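Local coordinates for protein putative branched-chain amino acid ABC transporter (Rhodospirillum rubrum ATCC 11170, PDB 3HUT) that probably binds branched-chain or related amino acids outside the cytoplasmic membrane and passes them to an ABC transporter for uptake, at residues A[141-146]-A[193-198]; A[181-186]-A[207-212]; A[145-150]-A[176-181]. All coordinates share one frame; numbering follows the deposited sequence.

Contact 1: residues A[141-146]-A[193-198]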
loop_
_atom_site.group_PDB
_atom_site.type_symbol
_atom_site.label_atom_id
_atom_site.label_comp_id
_atom_site.label_asym_id
_atom_site.label_seq_id
_atom_site.Cartn_x
_atom_site.Cartn_y
_atom_site.Cartn_z
ATOM N N SER A 141 9.399 4.687 -26.036
ATOM C CA SER A 141 10.474 3.708 -25.879
ATOM C C SER A 141 11.110 3.936 -24.514
ATOM O O SER A 141 11.479 5.059 -24.171
ATOM C CB SER A 141 11.540 3.863 -26.966
ATOM O OG SER A 141 12.384 4.963 -26.688
ATOM N N VAL A 142 11.242 2.871 -23.735
ATOM C CA VAL A 142 11.812 3.003 -22.406
ATOM C C VAL A 142 12.742 1.852 -22.046
ATOM O O VAL A 142 12.736 0.792 -22.681
ATOM C CB VAL A 142 10.679 3.070 -21.348
ATOM C CG1 VAL A 142 9.946 1.734 -21.300
ATOM C CG2 VAL A 142 11.240 3.439 -19.976
ATOM N N ALA A 143 13.549 2.082 -21.020
ATOM C CA ALA A 143 14.462 1.075 -20.514
ATOM C C ALA A 143 13.866 0.688 -19.168
ATOM O O ALA A 143 13.481 1.560 -18.385
ATOM C CB ALA A 143 15.859 1.668 -20.323
ATOM N N VAL A 144 13.754 -0.607 -18.906
ATOM C CA VAL A 144 13.211 -1.050 -17.634
ATOM C C VAL A 144 14.300 -1.758 -16.845
ATOM O O VAL A 144 14.919 -2.703 -17.334
ATOM C CB VAL A 144 12.037 -2.028 -17.814
ATOM C CG1 VAL A 144 11.555 -2.504 -16.442
ATOM C CG2 VAL A 144 10.898 -1.354 -18.583
ATOM N N ILE A 145 14.545 -1.283 -15.633
ATOM C CA ILE A 145 15.541 -1.888 -14.764
ATOM C C ILE A 145 14.786 -2.301 -13.511
ATOM O O ILE A 145 14.183 -1.460 -12.845
ATOM C CB ILE A 145 16.644 -0.887 -14.380
ATOM C CG1 ILE A 145 17.252 -0.272 -15.637
ATOM C CG2 ILE A 145 17.725 -1.596 -13.572
ATOM C CD1 ILE A 145 18.351 0.721 -15.346
ATOM N N GLY A 146 14.807 -3.590 -13.196
ATOM C CA GLY A 146 14.087 -4.055 -12.027
ATOM C C GLY A 146 14.800 -5.096 -11.182
ATOM O O GLY A 146 15.538 -5.939 -11.694
ATOM N N GLU A 193 21.177 1.550 -26.974
ATOM C CA GLU A 193 19.789 1.438 -27.416
ATOM C C GLU A 193 19.076 2.793 -27.477
ATOM O O GLU A 193 18.073 2.945 -28.169
ATOM C CB GLU A 193 19.017 0.486 -26.501
ATOM C CG GLU A 193 19.538 -0.944 -26.484
ATOM C CD GLU A 193 19.493 -1.619 -27.847
ATOM O OE1 GLU A 193 18.423 -1.616 -28.489
ATOM O OE2 GLU A 193 20.531 -2.166 -28.273
ATOM N N ALA A 194 19.589 3.767 -26.737
ATOM C CA ALA A 194 19.027 5.116 -26.722
ATOM C C ALA A 194 17.540 5.247 -26.375
ATOM O O ALA A 194 16.781 5.900 -27.094
ATOM C CB ALA A 194 19.301 5.800 -28.065
ATOM N N PRO A 195 17.100 4.634 -25.265
ATOM C CA PRO A 195 15.683 4.763 -24.916
ATOM C C PRO A 195 15.391 6.228 -24.576
ATOM O O PRO A 195 16.313 6.991 -24.305
ATOM C CB PRO A 195 15.544 3.841 -23.705
ATOM C CG PRO A 195 16.896 3.936 -23.058
ATOM C CD PRO A 195 17.830 3.856 -24.248
ATOM N N GLN A 196 14.121 6.623 -24.599
ATOM C CA GLN A 196 13.748 8.001 -24.286
ATOM C C GLN A 196 13.692 8.225 -22.776
ATOM O O GLN A 196 13.863 9.343 -22.297
ATOM C CB GLN A 196 12.381 8.340 -24.875
ATOM C CG GLN A 196 12.250 8.135 -26.369
ATOM C CD GLN A 196 10.828 8.361 -26.839
ATOM O OE1 GLN A 196 9.878 7.923 -26.188
ATOM N NE2 GLN A 196 10.671 9.040 -27.974
ATOM N N ALA A 197 13.444 7.159 -22.027
ATOM C CA ALA A 197 13.361 7.274 -20.579
ATOM C C ALA A 197 13.659 5.949 -19.902
ATOM O O ALA A 197 13.775 4.912 -20.561
ATOM C CB ALA A 197 11.976 7.769 -20.169
ATOM N N ILE A 198 13.767 6.000 -18.577
ATOM C CA ILE A 198 14.064 4.825 -17.772
ATOM C C ILE A 198 13.035 4.640 -16.661
ATOM O O ILE A 198 12.651 5.604 -15.992
ATOM C CB ILE A 198 15.456 4.959 -17.107
ATOM C CG1 ILE A 198 16.522 5.182 -18.179
ATOM C CG2 ILE A 198 15.766 3.710 -16.278
ATOM C CD1 ILE A 198 17.901 5.488 -17.620
#

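Contact 2: residues A[181-186]-A[207-212]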
loop_
_atom_site.group_PDB
_atom_site.type_symbol
_atom_site.label_atom_id
_atom_site.label_comp_id
_atom_site.label_asym_id
_atom_site.label_seq_id
_atom_site.Cartn_x
_atom_site.Cartn_y
_atom_site.Cartn_z
ATOM N N ARG A 181 25.519 -3.612 -7.279
ATOM C CA ARG A 181 26.296 -2.384 -7.346
ATOM C C ARG A 181 27.032 -2.154 -8.663
ATOM O O ARG A 181 27.786 -1.200 -8.779
ATOM C CB ARG A 181 27.272 -2.308 -6.163
ATOM C CG ARG A 181 26.588 -1.994 -4.831
ATOM C CD ARG A 181 25.966 -0.597 -4.856
ATOM N NE ARG A 181 25.269 -0.247 -3.618
ATOM C CZ ARG A 181 24.015 -0.591 -3.329
ATOM N NH1 ARG A 181 23.294 -1.304 -4.189
ATOM N NH2 ARG A 181 23.477 -0.215 -2.176
ATOM N N ARG A 182 26.835 -3.010 -9.660
ATOM C CA ARG A 182 27.493 -2.761 -10.940
ATOM C C ARG A 182 26.448 -2.225 -11.908
ATOM O O ARG A 182 25.431 -2.871 -12.179
ATOM C CB ARG A 182 28.140 -4.017 -11.511
ATOM C CG ARG A 182 27.184 -5.094 -11.865
ATOM C CD ARG A 182 27.123 -6.106 -10.766
ATOM N NE ARG A 182 27.367 -7.434 -11.303
ATOM C CZ ARG A 182 27.193 -8.555 -10.618
ATOM N NH1 ARG A 182 26.775 -8.516 -9.361
ATOM N NH2 ARG A 182 27.429 -9.717 -11.198
ATOM N N PHE A 183 26.712 -1.032 -12.425
ATOM C CA PHE A 183 25.785 -0.366 -13.320
ATOM C C PHE A 183 26.381 -0.033 -14.686
ATOM O O PHE A 183 25.650 0.303 -15.614
ATOM C CB PHE A 183 25.299 0.929 -12.658
ATOM C CG PHE A 183 25.002 0.793 -11.182
ATOM C CD1 PHE A 183 23.988 -0.047 -10.733
ATOM C CD2 PHE A 183 25.730 1.526 -10.244
ATOM C CE1 PHE A 183 23.699 -0.154 -9.366
ATOM C CE2 PHE A 183 25.453 1.427 -8.878
ATOM C CZ PHE A 183 24.432 0.586 -8.439
ATOM N N ASP A 184 27.701 -0.121 -14.813
ATOM C CA ASP A 184 28.351 0.216 -16.076
ATOM C C ASP A 184 27.803 -0.468 -17.321
ATOM O O ASP A 184 27.621 0.181 -18.350
ATOM C CB ASP A 184 29.858 -0.023 -15.991
ATOM C CG ASP A 184 30.573 1.087 -15.255
ATOM O OD1 ASP A 184 30.284 2.267 -15.552
ATOM O OD2 ASP A 184 31.425 0.787 -14.390
ATOM N N ASP A 185 27.536 -1.766 -17.241
ATOM C CA ASP A 185 27.017 -2.472 -18.404
ATOM C C ASP A 185 25.611 -2.033 -18.784
ATOM O O ASP A 185 25.329 -1.793 -19.959
ATOM C CB ASP A 185 27.039 -3.981 -18.177
ATOM C CG ASP A 185 28.447 -4.523 -18.066
ATOM O OD1 ASP A 185 29.340 -3.996 -18.766
ATOM O OD2 ASP A 185 28.656 -5.477 -17.290
ATOM N N VAL A 186 24.726 -1.933 -17.798
ATOM C CA VAL A 186 23.359 -1.518 -18.078
ATOM C C VAL A 186 23.362 -0.101 -18.637
ATOM O O VAL A 186 22.534 0.245 -19.477
ATOM C CB VAL A 186 22.470 -1.573 -16.805
ATOM C CG1 VAL A 186 23.078 -0.743 -15.696
ATOM C CG2 VAL A 186 21.076 -1.073 -17.127
ATOM N N ALA A 207 18.539 2.165 -5.968
ATOM C CA ALA A 207 18.328 3.199 -6.981
ATOM C C ALA A 207 19.203 4.442 -6.820
ATOM O O ALA A 207 19.676 5.000 -7.809
ATOM C CB ALA A 207 16.861 3.602 -7.004
ATOM N N ALA A 208 19.419 4.879 -5.584
ATOM C CA ALA A 208 20.237 6.068 -5.347
ATOM C C ALA A 208 21.635 5.895 -5.937
ATOM O O ALA A 208 22.097 6.741 -6.700
ATOM C CB ALA A 208 20.324 6.371 -3.845
ATOM N N PRO A 209 22.331 4.798 -5.591
ATOM C CA PRO A 209 23.667 4.654 -6.178
ATOM C C PRO A 209 23.626 4.485 -7.694
ATOM O O PRO A 209 24.511 4.968 -8.395
ATOM C CB PRO A 209 24.245 3.432 -5.452
ATOM C CG PRO A 209 23.035 2.675 -4.997
ATOM C CD PRO A 209 22.097 3.771 -4.561
ATOM N N PHE A 210 22.602 3.806 -8.203
ATOM C CA PHE A 210 22.492 3.626 -9.646
ATOM C C PHE A 210 22.403 4.977 -10.349
ATOM O O PHE A 210 23.088 5.216 -11.343
ATOM C CB PHE A 210 21.253 2.813 -10.020
ATOM C CG PHE A 210 20.925 2.882 -11.481
ATOM C CD1 PHE A 210 21.805 2.362 -12.427
ATOM C CD2 PHE A 210 19.772 3.525 -11.918
ATOM C CE1 PHE A 210 21.542 2.487 -13.793
ATOM C CE2 PHE A 210 19.499 3.656 -13.279
ATOM C CZ PHE A 210 20.387 3.136 -14.217
ATOM N N LEU A 211 21.545 5.852 -9.836
ATOM C CA LEU A 211 21.368 7.169 -10.429
ATOM C C LEU A 211 22.630 8.027 -10.334
ATOM O O LEU A 211 22.894 8.840 -11.221
ATOM C CB LEU A 211 20.177 7.877 -9.776
ATOM C CG LEU A 211 18.854 7.201 -10.155
ATOM C CD1 LEU A 211 17.717 7.744 -9.314
ATOM C CD2 LEU A 211 18.594 7.425 -11.641
ATOM N N ARG A 212 23.402 7.861 -9.265
ATOM C CA ARG A 212 24.644 8.619 -9.131
ATOM C C ARG A 212 25.581 8.178 -10.261
ATOM O O ARG A 212 26.274 8.993 -10.861
ATOM C CB ARG A 212 25.310 8.358 -7.771
ATOM C CG ARG A 212 24.637 9.044 -6.581
ATOM C CD ARG A 212 25.337 8.661 -5.277
ATOM N NE ARG A 212 26.742 9.061 -5.283
ATOM C CZ ARG A 212 27.677 8.528 -4.500
ATOM N NH1 ARG A 212 27.360 7.563 -3.641
ATOM N NH2 ARG A 212 28.929 8.963 -4.572
#

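Contact 3: residues A[145-150]-A[176-181]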
loop_
_atom_site.group_PDB
_atom_site.type_symbol
_atom_site.label_atom_id
_atom_site.label_comp_id
_atom_site.label_asym_id
_atom_site.label_seq_id
_atom_site.Cartn_x
_atom_site.Cartn_y
_atom_site.Cartn_z
ATOM N N ILE A 145 14.545 -1.283 -15.633
ATOM C CA ILE A 145 15.541 -1.888 -14.764
ATOM C C ILE A 145 14.786 -2.301 -13.511
ATOM O O ILE A 145 14.183 -1.460 -12.845
ATOM C CB ILE A 145 16.644 -0.887 -14.380
ATOM C CG1 ILE A 145 17.252 -0.272 -15.637
ATOM C CG2 ILE A 145 17.725 -1.596 -13.572
ATOM C CD1 ILE A 145 18.351 0.721 -15.346
ATOM N N GLY A 146 14.807 -3.590 -13.196
ATOM C CA GLY A 146 14.087 -4.055 -12.027
ATOM C C GLY A 146 14.800 -5.096 -11.182
ATOM O O GLY A 146 15.538 -5.939 -11.694
ATOM N N VAL A 147 14.563 -5.033 -9.874
ATOM C CA VAL A 147 15.162 -5.964 -8.930
ATOM C C VAL A 147 14.417 -7.298 -9.017
ATOM O O VAL A 147 13.229 -7.338 -9.351
ATOM C CB VAL A 147 15.095 -5.400 -7.481
ATOM C CG1 VAL A 147 13.648 -5.257 -7.038
ATOM C CG2 VAL A 147 15.862 -6.303 -6.527
ATOM N N THR A 148 15.115 -8.388 -8.720
ATOM C CA THR A 148 14.524 -9.717 -8.799
ATOM C C THR A 148 13.705 -10.175 -7.596
ATOM O O THR A 148 13.575 -11.372 -7.353
ATOM C CB THR A 148 15.606 -10.776 -9.091
ATOM O OG1 THR A 148 16.699 -10.606 -8.182
ATOM C CG2 THR A 148 16.115 -10.635 -10.517
ATOM N N THR A 149 13.151 -9.231 -6.842
ATOM C CA THR A 149 12.317 -9.587 -5.699
ATOM C C THR A 149 10.944 -9.900 -6.287
ATOM O O THR A 149 10.702 -9.609 -7.456
ATOM C CB THR A 149 12.187 -8.419 -4.714
ATOM O OG1 THR A 149 11.625 -7.287 -5.391
ATOM C CG2 THR A 149 13.549 -8.037 -4.163
ATOM N N ASP A 150 10.046 -10.482 -5.496
ATOM C CA ASP A 150 8.724 -10.810 -6.017
ATOM C C ASP A 150 7.964 -9.570 -6.483
ATOM O O ASP A 150 7.369 -9.572 -7.562
ATOM C CB ASP A 150 7.902 -11.597 -4.983
ATOM C CG ASP A 150 7.789 -10.887 -3.640
ATOM O OD1 ASP A 150 8.354 -9.783 -3.479
ATOM O OD2 ASP A 150 7.125 -11.448 -2.737
ATOM N N VAL A 176 18.142 -7.166 -12.063
ATOM C CA VAL A 176 19.302 -7.177 -11.179
ATOM C C VAL A 176 18.918 -7.632 -9.778
ATOM O O VAL A 176 17.780 -7.459 -9.347
ATOM C CB VAL A 176 19.950 -5.774 -11.073
ATOM C CG1 VAL A 176 20.455 -5.330 -12.434
ATOM C CG2 VAL A 176 18.942 -4.768 -10.531
ATOM N N PRO A 177 19.867 -8.229 -9.046
ATOM C CA PRO A 177 19.579 -8.691 -7.687
ATOM C C PRO A 177 19.594 -7.552 -6.670
ATOM O O PRO A 177 20.220 -6.512 -6.887
ATOM C CB PRO A 177 20.692 -9.703 -7.429
ATOM C CG PRO A 177 21.843 -9.107 -8.171
ATOM C CD PRO A 177 21.207 -8.663 -9.479
ATOM N N PRO A 178 18.888 -7.733 -5.545
ATOM C CA PRO A 178 18.853 -6.701 -4.510
ATOM C C PRO A 178 20.291 -6.478 -4.060
ATOM O O PRO A 178 21.044 -7.439 -3.922
ATOM C CB PRO A 178 18.010 -7.341 -3.413
ATOM C CG PRO A 178 17.122 -8.286 -4.165
ATOM C CD PRO A 178 18.064 -8.892 -5.164
ATOM N N GLY A 179 20.678 -5.223 -3.859
ATOM C CA GLY A 179 22.036 -4.935 -3.424
ATOM C C GLY A 179 23.045 -4.794 -4.549
ATOM O O GLY A 179 24.216 -4.479 -4.308
ATOM N N ASN A 180 22.607 -5.017 -5.785
ATOM C CA ASN A 180 23.503 -4.910 -6.927
ATOM C C ASN A 180 24.231 -3.573 -6.962
ATOM O O ASN A 180 23.636 -2.522 -6.715
ATOM C CB ASN A 180 22.738 -5.084 -8.235
ATOM C CG ASN A 180 23.597 -4.782 -9.445
ATOM O OD1 ASN A 180 24.663 -5.364 -9.615
ATOM N ND2 ASN A 180 23.145 -3.861 -10.285
ATOM N N ARG A 181 25.519 -3.612 -7.279
ATOM C CA ARG A 181 26.296 -2.384 -7.346
ATOM C C ARG A 181 27.032 -2.154 -8.663
ATOM O O ARG A 181 27.786 -1.200 -8.779
ATOM C CB ARG A 181 27.272 -2.308 -6.163
ATOM C CG ARG A 181 26.588 -1.994 -4.831
ATOM C CD ARG A 181 25.966 -0.597 -4.856
ATOM N NE ARG A 181 25.269 -0.247 -3.618
ATOM C CZ ARG A 181 24.015 -0.591 -3.329
ATOM N NH1 ARG A 181 23.294 -1.304 -4.189
ATOM N NH2 ARG A 181 23.477 -0.215 -2.176
#

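Contact 1: residues A[141-146]-A[193-198]
Strand 141-147 joins strand 197-201 in parallel within the open alpha/beta sheet of one lobe, and the pairing is surest where Ala-143 lies beside Ile-198. Ala-143 N donates to Ala-197 O over 2.9 Å, in the carbonyl plane. The next strand position adds a weaker CA-H...O contact, from Ile-198 CA to Ala-143 O.

Where the strand begins, Ser-141 takes up Gln-196 by three bonds. Gln-196 N splits between Ser-141 O (3.1 Å) and Ser-141 OG (3.2 Å); the hydroxyl reaches it because OG sits between the backbone N and the carbonyl carbon (chi1 77°). Gln-196 OE1 returns along its extended chain to accept Ser-141 N at 3.3 Å, the donor standing well above the carbonyl plane, and the same oxygen also takes Thr-140 N.

Apolar side chains pack on the face that carries Ala-143 and Ile-198. Ala-143 CB meets Pro-195 CG at 3.7 Å and Ile-198 CG1 at 4.2 Å, while the end of Ile-145, CD1, passes Ile-198 CG2 at 4.1 Å. Ile-190 of helix 184-193 packs on Pro-195 and Ile-198. On the other face, Val-142 is covered by Phe-159 and Phe-163 of helix 150-165. Helices on both faces of parallel strands, with 141-147 lying between 169-176 and 197-201, are characteristic of the Rossmann-like lobes of type I periplasmic binding proteins.

Contact 2: residues A[181-186]-A[207-212]
The Phe-183 ring lies between backbone atoms on its two faces. Over one face stands Phe-210 CA, 3.7 Å from the ring centroid and only 8° off the normal, a well-centred CH-pi contact. The opposite face receives Arg-181 O, offset toward the rim. The Phe-210 ring turns its edge to the same face that its CA occupies: centroids are 5.6 Å apart and the planes meet at 71°, an offset edge-to-face pair. Its leading atom is CD1, which comes to 3.7 Å from Phe-183 CD1, and Phe-183 CB lies in the plane of the Phe-210 ring at its edge. Phe-210 reaches this place because CG is anti to its backbone N (chi1 166°), which sets the ring beside the carbonyl carbon.

The second flat group is the Arg-181 guanidinium. Pro-209 CG sits over the centre of one face, 3.8 Å from Arg-181 CZ, so the proline ring packs against the flat of the charged group. The arginine chain bends at chi2, which brings its end there, and Arg-181 NH1 forms a salt bridge with Asp-206. Pro-209 also meets the outer end of the Phe-183 ring, on the side where Phe-210 lies, its CB 4.1 Å from Phe-183 CZ.

Phe-183 holds the N-cap position of helix 184-193, and Pro-209 marks a kink in helix 204-216, where its nitrogen has no bond to the preceding turn. The contact therefore joins the start of one helix to the flank of the next. Lacking any hydrogen bond between the two segments, it rests on dispersion and weak CH-pi and aromatic terms, while the one charge that takes part is balanced by a neighbour outside it.

Contact 3: residues A[145-150]-A[176-181]
Val-176 O is gripped by two neighbouring groups at the end of strand 141-147. Thr-148 N donates to it over 2.9 Å at a bent 133°, and Val-147 CA adds a CA-H...O contact at 3.0 Å. One step back, Val-176 N reaches Gly-146 O at 2.9 Å by a straighter bond (164°), its donor tilted 25° from the carbonyl plane. These bonds straddle Val-147 in the regular parallel pattern, at the C-terminal ends of the strands, which in type I periplasmic binding proteins face the cleft between the lobes.

Beyond the sheet, Pro-178 crosses Val-147 at about a right angle: Pro-178 CG presses on Val-147 CG2 at 3.3 Å, tighter than usual, and meets Thr-149 CG2 at 3.6 Å. Thr-149 is an N-cap, its OG1 bonded to Gly-152 N. Thr-148 OG1 lies between the backbone N and the carbonyl carbon, which turns it over Pro-177 CA (3.5 Å) and to 3.7 Å from Pro-178 CD; an alanine in place of Thr-148 would keep the backbone bond but, with OG1 gone, would probably open a gap beside both prolines. The prolines open a type II turn closed by Asn-180 N on Pro-177 O, and Gly-179 N bonds to Asp-206.

Overall arrangement
Contacts 1 and 3 hold opposite ends of strand 141-147: contact 1 binds its beginning to strand 197-201, contact 3 its end to strand 169-176 and the loop that follows. Contact 1 is the most buried of the three, with backbone bonds, serine and glutamine side-chain bonds and aliphatic packing together; contact 3, at a loop edge, relies on two backbone bonds and proline packing. Contact 2, partly buried, joins two helices lying on the sheet face that carries Ile-198, and uses aromatic and guanidinium packing instead. It meets contact 1 where Ile-145 CD1 touches Phe-210 CZ and Val-186 CG2, while Arg-181 is common to the segments of contacts 2 and 3.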